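Long-range contact in putative Nitroreductase (PDB 3EO7), which binds flavin mononucleotide and is probably an oxidoreductase of the nitroreductase family: residues 146-157 against 210-221. Sequence-based numbering, arbitrary orientation.
Sequences SLQEACFWHPAL and IGGFIDEAVNDL. With ACT (acetate ion), chain Q.
A single direct hydrogen bond joins the segments: I214 N donates to A150 O (2.9 Å), nearly straight and in the carbonyl plane. It ties the last turn of helix 146-150 to the N-cap residue of helix 215-221. Farther along, a water donates to both C151 O and G212 O, bridging the two loops.

Most of the remaining contact is apolar. The helices run antiparallel (160°) with axes 9.1 Å apart, and alanine suits their meeting point: A150 CB presses on A217 CB at 3.5 Å, tighter than usual, with V218 CG2 alongside. Further along, L221 CD1 lies against L147 CB. Helix 146-150 ends in a Schellman motif whose C-prime residue, F152, takes the left-handed conformation more usual for glycine; its side chain crosses that of I214 at about a right angle, with F152 CZ 3.5 Å from I214 CG1. The C151 thiol, small and tolerant of apolar surroundings, fits against both F213 CB and I210 CG2.

H154 makes three contacts. With CG anti to the backbone N (chi1 -168°), its ring offers one face to I210 CD1, a CH-pi contact 3.8 Å from the centroid, while ND1 accepts in plane from A156 N as N-cap of the next helix and NE2 bonds to C251 O. A leucine here would probably leave A156 N without its cap and C251 O without this donor.

Away from the flavin, the pair packs against the antiparallel sheet: L147 and V218 rest on I165 of strand 162-169, while I210 and L157 meet P236 of strand 229-239.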
ATOM      1  N   SER A 146      12.739 -23.029   5.518  0.50 17.74           N
ATOM      2  CA  SER A 146      12.395 -22.838   4.098  0.50 17.66           C
ATOM      3  C   SER A 146      12.112 -21.353   3.806  0.50 17.91           C
ATOM      4  O   SER A 146      12.468 -20.834   2.740  0.50 17.23           O
ATOM      5  CB  SER A 146      11.216 -23.725   3.656  0.50 19.18           C
ATOM      6  OG  SER A 146      10.008 -23.420   4.339  0.50 21.66           O
ATOM      7  N   LEU A 147      11.467 -20.673   4.748  1.00 17.14           N
ATOM      8  CA  LEU A 147      11.186 -19.251   4.594  1.00 15.54           C
ATOM      9  C   LEU A 147      12.495 -18.467   4.649  1.00 15.08           C
ATOM     10  O   LEU A 147      12.709 -17.543   3.867  1.00 14.60           O
ATOM     11  CB  LEU A 147      10.184 -18.754   5.649  1.00 17.20           C
ATOM     12  CG  LEU A 147       9.786 -17.270   5.478  1.00 17.78           C
ATOM     13  CD1 LEU A 147       9.215 -16.941   4.058  1.00 15.50           C
ATOM     14  CD2 LEU A 147       8.780 -16.933   6.586  1.00 17.27           C
ATOM     15  N   GLN A 148      13.376 -18.842   5.569  1.00 15.65           N
ATOM     16  CA  GLN A 148      14.676 -18.211   5.649  1.00 16.13           C
ATOM     17  C   GLN A 148      15.450 -18.373   4.340  1.00 16.45           C
ATOM     18  O   GLN A 148      15.921 -17.405   3.806  1.00 15.10           O
ATOM     19  CB  GLN A 148      15.472 -18.779   6.820  1.00 14.45           C
ATOM     20  CG  GLN A 148      14.952 -18.343   8.191  1.00 17.84           C
ATOM     21  CD  GLN A 148      15.729 -18.947   9.316  1.00 20.21           C
ATOM     22  OE1 GLN A 148      15.680 -20.183   9.549  1.00 15.43           O
ATOM     23  NE2 GLN A 148      16.482 -18.091  10.041  1.00 19.15           N
ATOM     24  N   GLU A 149      15.515 -19.580   3.794  1.00 16.83           N
ATOM     25  CA  GLU A 149      16.248 -19.801   2.530  1.00 16.20           C
ATOM     26  C   GLU A 149      15.644 -18.952   1.382  1.00 15.50           C
ATOM     27  O   GLU A 149      16.365 -18.307   0.589  1.00 15.80           O
ATOM     28  CB  GLU A 149      16.239 -21.300   2.187  1.00 18.30           C
ATOM     29  CG  GLU A 149      17.069 -22.130   3.151  1.00 23.48           C
ATOM     30  CD  GLU A 149      16.785 -23.633   3.085  1.00 28.53           C
ATOM     31  OE1 GLU A 149      15.725 -24.038   2.565  1.00 35.10           O
ATOM     32  OE2 GLU A 149      17.611 -24.407   3.617  1.00 33.67           O
ATOM     33  N   ALA A 150      14.316 -18.908   1.337  1.00 16.52           N
ATOM     34  CA  ALA A 150      13.594 -18.171   0.312  1.00 16.41           C
ATOM     35  C   ALA A 150      13.840 -16.676   0.426  1.00 16.55           C
ATOM     36  O   ALA A 150      13.766 -15.959  -0.564  1.00 17.62           O
ATOM     37  CB  ALA A 150      12.086 -18.471   0.384  1.00 15.41           C
ATOM     38  N   CYS A 151      14.159 -16.198   1.634  1.00 16.04           N
ATOM     39  CA  CYS A 151      14.472 -14.765   1.825  1.00 14.92           C
ATOM     40  C   CYS A 151      15.976 -14.485   2.000  1.00 16.10           C
ATOM     41  O   CYS A 151      16.360 -13.485   2.610  1.00 16.57           O
ATOM     42  CB  CYS A 151      13.704 -14.234   3.032  1.00 15.16           C
ATOM     43  SG  CYS A 151      11.894 -14.369   2.879  1.00 17.55           S
ATOM     44  N   PHE A 152      16.822 -15.364   1.468  1.00 16.55           N
ATOM     45  CA  PHE A 152      18.268 -15.187   1.524  1.00 16.32           C
ATOM     46  C   PHE A 152      18.820 -15.006   2.965  1.00 14.92           C
ATOM     47  O   PHE A 152      19.763 -14.237   3.219  1.00 17.28           O
ATOM     48  CB  PHE A 152      18.690 -14.029   0.619  1.00 17.66           C
ATOM     49  CG  PHE A 152      18.240 -14.180  -0.804  1.00 17.33           C
ATOM     50  CD1 PHE A 152      18.954 -14.976  -1.674  1.00 18.08           C
ATOM     51  CD2 PHE A 152      17.128 -13.490  -1.279  1.00 17.95           C
ATOM     52  CE1 PHE A 152      18.574 -15.107  -2.991  1.00 22.63           C
ATOM     53  CE2 PHE A 152      16.717 -13.650  -2.589  1.00 18.44           C
ATOM     54  CZ  PHE A 152      17.465 -14.462  -3.457  1.00 21.41           C
ATOM     55  N   TRP A 153      18.218 -15.722   3.896  1.00 15.24           N
ATOM     56  CA  TRP A 153      18.626 -15.692   5.303  1.00 16.09           C
ATOM     57  C   TRP A 153      18.619 -14.274   5.871  1.00 15.46           C
ATOM     58  O   TRP A 153      19.533 -13.846   6.577  1.00 15.64           O
ATOM     59  CB  TRP A 153      19.971 -16.410   5.471  1.00 18.33           C
ATOM     60  CG  TRP A 153      19.851 -17.841   5.176  1.00 18.56           C
ATOM     61  CD1 TRP A 153      20.027 -18.443   3.975  1.00 19.91           C
ATOM     62  CD2 TRP A 153      19.486 -18.875   6.098  1.00 17.71           C
ATOM     63  NE1 TRP A 153      19.808 -19.789   4.092  1.00 19.88           N
ATOM     64  CE2 TRP A 153      19.483 -20.082   5.386  1.00 19.49           C
ATOM     65  CE3 TRP A 153      19.178 -18.897   7.470  1.00 20.02           C
ATOM     66  CZ2 TRP A 153      19.156 -21.307   5.982  1.00 20.28           C
ATOM     67  CZ3 TRP A 153      18.850 -20.117   8.060  1.00 20.91           C
ATOM     68  CH2 TRP A 153      18.871 -21.300   7.320  1.00 22.49           C
ATOM     69  N   HIS A 154      17.556 -13.550   5.565  1.00 15.62           N
ATOM     70  CA  HIS A 154      17.376 -12.193   6.048  1.00 13.91           C
ATOM     71  C   HIS A 154      17.441 -12.199   7.563  1.00 15.79           C
ATOM     72  O   HIS A 154      16.787 -13.034   8.225  1.00 15.95           O
ATOM     73  CB  HIS A 154      16.025 -11.679   5.602  1.00 15.95           C
ATOM     74  CG  HIS A 154      15.838 -10.210   5.799  1.00 15.31           C
ATOM     75  ND1 HIS A 154      15.683  -9.635   7.039  1.00 18.51           N
ATOM     76  CD2 HIS A 154      15.737  -9.201   4.907  1.00 18.39           C
ATOM     77  CE1 HIS A 154      15.481  -8.340   6.901  1.00 21.04           C
ATOM     78  NE2 HIS A 154      15.500  -8.052   5.615  1.00 18.48           N
ATOM     79  N   PRO A 155      18.207 -11.267   8.139  1.00 17.16           N
ATOM     80  CA  PRO A 155      18.366 -11.333   9.616  1.00 20.12           C
ATOM     81  C   PRO A 155      17.097 -11.161  10.427  1.00 18.37           C
ATOM     82  O   PRO A 155      17.025 -11.657  11.556  1.00 19.86           O
ATOM     83  CB  PRO A 155      19.331 -10.175   9.929  1.00 21.26           C
ATOM     84  CG  PRO A 155      19.941  -9.802   8.635  1.00 29.38           C
ATOM     85  CD  PRO A 155      18.978 -10.166   7.544  1.00 21.43           C
ATOM     86  N   ALA A 156      16.099 -10.488   9.881  1.00 17.84           N
ATOM     87  CA  ALA A 156      14.845 -10.305  10.614  1.00 17.03           C
ATOM     88  C   ALA A 156      14.167 -11.645  10.908  1.00 17.93           C
ATOM     89  O   ALA A 156      13.403 -11.751  11.867  1.00 19.34           O
ATOM     90  CB  ALA A 156      13.902  -9.350   9.891  1.00 14.73           C
ATOM     91  N   LEU A 157      14.423 -12.667  10.093  1.00 18.78           N
ATOM     92  CA  LEU A 157      13.858 -14.003  10.334  1.00 17.80           C
ATOM     93  C   LEU A 157      14.549 -14.794  11.423  1.00 20.16           C
ATOM     94  O   LEU A 157      13.981 -15.705  12.002  1.00 18.95           O
ATOM     95  CB  LEU A 157      13.833 -14.816   9.027  1.00 18.78           C
ATOM     96  CG  LEU A 157      12.796 -14.321   8.009  1.00 18.92           C
ATOM     97  CD1 LEU A 157      13.118 -14.813   6.603  1.00 19.19           C
ATOM     98  CD2 LEU A 157      11.382 -14.753   8.402  1.00 17.90           C
ATOM     99  N   ILE A 210      10.195  -7.310   3.779  1.00 17.10           N
ATOM    100  CA  ILE A 210      11.065  -8.087   2.905  1.00 14.39           C
ATOM    101  C   ILE A 210      10.413  -8.205   1.509  1.00 15.18           C
ATOM    102  O   ILE A 210       9.504  -9.005   1.278  1.00 15.45           O
ATOM    103  CB  ILE A 210      11.401  -9.518   3.451  1.00 17.14           C
ATOM    104  CG1 ILE A 210      11.988  -9.454   4.867  1.00 15.76           C
ATOM    105  CG2 ILE A 210      12.344 -10.281   2.491  1.00 14.94           C
ATOM    106  CD1 ILE A 210      12.321 -10.824   5.489  1.00 15.07           C
ATOM    107  N   GLY A 211      10.887  -7.382   0.585  1.00 16.36           N
ATOM    108  CA  GLY A 211      10.442  -7.442  -0.788  1.00 16.33           C
ATOM    109  C   GLY A 211      11.303  -8.313  -1.675  1.00 18.08           C
ATOM    110  O   GLY A 211      10.863  -8.666  -2.772  1.00 20.88           O
ATOM    111  N   GLY A 212      12.529  -8.561  -1.238  1.00 18.12           N
ATOM    112  CA  GLY A 212      13.521  -9.380  -1.909  1.00 19.52           C
ATOM    113  C   GLY A 212      13.503 -10.823  -1.445  1.00 18.57           C
ATOM    114  O   GLY A 212      14.012 -11.173  -0.379  1.00 20.60           O
ATOM    115  N   PHE A 213      12.855 -11.669  -2.239  1.00 16.24           N
ATOM    116  CA  PHE A 213      12.735 -13.089  -1.913  1.00 16.14           C
ATOM    117  C   PHE A 213      12.555 -13.874  -3.215  1.00 16.65           C
ATOM    118  O   PHE A 213      12.190 -13.302  -4.230  1.00 16.01           O
ATOM    119  CB  PHE A 213      11.554 -13.338  -0.945  1.00 16.07           C
ATOM    120  CG  PHE A 213      10.240 -12.783  -1.433  1.00 15.81           C
ATOM    121  CD1 PHE A 213       9.506 -13.451  -2.404  1.00 15.79           C
ATOM    122  CD2 PHE A 213       9.746 -11.601  -0.934  1.00 15.62           C
ATOM    123  CE1 PHE A 213       8.304 -12.926  -2.861  1.00 16.49           C
ATOM    124  CE2 PHE A 213       8.546 -11.056  -1.380  1.00 17.38           C
ATOM    125  CZ  PHE A 213       7.814 -11.725  -2.345  1.00 15.92           C
ATOM    126  N   ILE A 214      12.781 -15.180  -3.134  1.00 14.91           N
ATOM    127  CA  ILE A 214      12.650 -16.111  -4.248  1.00 15.46           C
ATOM    128  C   ILE A 214      11.167 -16.454  -4.371  1.00 14.15           C
ATOM    129  O   ILE A 214      10.620 -17.243  -3.592  1.00 15.72           O
ATOM    130  CB  ILE A 214      13.532 -17.384  -4.069  1.00 16.88           C
ATOM    131  CG1 ILE A 214      15.009 -16.974  -3.870  1.00 19.92           C
ATOM    132  CG2 ILE A 214      13.364 -18.318  -5.260  1.00 17.37           C
ATOM    133  CD1 ILE A 214      15.931 -18.132  -3.422  1.00 17.74           C
ATOM    134  N   ASP A 215      10.511 -15.800  -5.325  1.00 14.38           N
ATOM    135  CA  ASP A 215       9.052 -15.971  -5.494  1.00 13.64           C
ATOM    136  C   ASP A 215       8.634 -17.422  -5.553  1.00 15.55           C
ATOM    137  O   ASP A 215       7.699 -17.819  -4.871  1.00 13.74           O
ATOM    138  CB  ASP A 215       8.522 -15.224  -6.717  1.00 16.02           C
ATOM    139  CG  ASP A 215       8.826 -13.735  -6.668  1.00 15.25           C
ATOM    140  OD1 ASP A 215      10.019 -13.362  -6.827  1.00 16.48           O
ATOM    141  OD2 ASP A 215       7.871 -12.957  -6.498  1.00 17.87           O
ATOM    142  N   GLU A 216       9.329 -18.197  -6.379  1.00 16.23           N
ATOM    143  CA  GLU A 216       9.015 -19.613  -6.548  1.00 15.30           C
ATOM    144  C   GLU A 216       8.966 -20.337  -5.190  1.00 15.30           C
ATOM    145  O   GLU A 216       8.085 -21.168  -4.932  1.00 16.68           O
ATOM    146  CB  GLU A 216      10.057 -20.268  -7.463  1.00 15.84           C
ATOM    147  CG  GLU A 216       9.783 -21.735  -7.757  1.00 19.64           C
ATOM    148  CD  GLU A 216      10.828 -22.391  -8.634  1.00 16.29           C
ATOM    149  OE1 GLU A 216      11.891 -21.797  -8.926  1.00 21.00           O
ATOM    150  OE2 GLU A 216      10.585 -23.554  -9.013  1.00 22.37           O
ATOM    151  N   ALA A 217       9.959 -20.053  -4.349  1.00 14.93           N
ATOM    152  CA  ALA A 217      10.114 -20.684  -3.041  1.00 14.85           C
ATOM    153  C   ALA A 217       9.062 -20.279  -2.063  1.00 15.70           C
ATOM    154  O   ALA A 217       8.552 -21.116  -1.304  1.00 16.83           O
ATOM    155  CB  ALA A 217      11.517 -20.387  -2.464  1.00 13.77           C
ATOM    156  N   VAL A 218       8.738 -18.990  -2.038  1.00 16.28           N
ATOM    157  CA  VAL A 218       7.722 -18.509  -1.112  1.00 14.60           C
ATOM    158  C   VAL A 218       6.364 -19.054  -1.530  1.00 16.50           C
ATOM    159  O   VAL A 218       5.589 -19.517  -0.689  1.00 14.10           O
ATOM    160  CB  VAL A 218       7.713 -16.991  -1.018  1.00 14.25           C
ATOM    161  CG1 VAL A 218       6.569 -16.524  -0.114  1.00 15.04           C
ATOM    162  CG2 VAL A 218       9.083 -16.452  -0.513  1.00 17.89           C
ATOM    163  N   ASN A 219       6.080 -19.033  -2.828  1.00 15.82           N
ATOM    164  CA  ASN A 219       4.787 -19.510  -3.317  1.00 15.41           C
ATOM    165  C   ASN A 219       4.657 -21.005  -3.084  1.00 16.00           C
ATOM    166  O   ASN A 219       3.605 -21.484  -2.722  1.00 18.44           O
ATOM    167  CB  ASN A 219       4.551 -19.077  -4.763  1.00 13.11           C
ATOM    168  CG  ASN A 219       4.457 -17.545  -4.884  1.00 15.78           C
ATOM    169  OD1 ASN A 219       4.105 -16.874  -3.898  1.00 16.50           O
ATOM    170  ND2 ASN A 219       4.823 -16.993  -6.043  1.00 16.76           N
ATOM    171  N   ASP A 220       5.746 -21.740  -3.267  1.00 16.28           N
ATOM    172  CA  ASP A 220       5.745 -23.169  -2.965  1.00 16.75           C
ATOM    173  C   ASP A 220       5.479 -23.423  -1.474  1.00 18.33           C
ATOM    174  O   ASP A 220       4.716 -24.343  -1.107  1.00 16.01           O
ATOM    175  CB  ASP A 220       7.088 -23.804  -3.360  1.00 16.97           C
ATOM    176  CG  ASP A 220       7.268 -23.985  -4.887  1.00 22.56           C
ATOM    177  OD1 ASP A 220       6.324 -23.736  -5.675  1.00 25.69           O
ATOM    178  OD2 ASP A 220       8.387 -24.401  -5.285  1.00 23.29           O
ATOM    179  N   LEU A 221       6.148 -22.640  -0.631  1.00 18.51           N
ATOM    180  CA  LEU A 221       6.072 -22.748   0.849  1.00 19.85           C
ATOM    181  C   LEU A 221       4.637 -22.577   1.333  1.00 21.02           C
ATOM    182  O   LEU A 221       4.164 -23.335   2.171  1.00 18.18           O
ATOM    183  CB  LEU A 221       7.037 -21.713   1.495  1.00 22.52           C
ATOM    184  CG  LEU A 221       6.960 -21.491   3.014  1.00 24.91           C
ATOM    185  CD1 LEU A 221       8.328 -21.086   3.607  1.00 37.28           C
ATOM    186  CD2 LEU A 221       5.966 -20.487   3.398  1.00 22.57           C
TER
HETATM  187  C   ACT Q 715       6.432 -18.039  -9.170  1.00 24.18           C
HETATM  188  O   ACT Q 715       5.887 -18.545  -8.142  1.00 18.87           O
HETATM  189  OXT ACT Q 715       6.124 -16.759  -9.431  1.00 29.56           O
HETATM  190  CH3 ACT Q 715       7.233 -19.054  -9.995  1.00 22.69           C
HETATM  191  O   HOH W   1      15.815 -10.651   1.548  1.00 20.65           O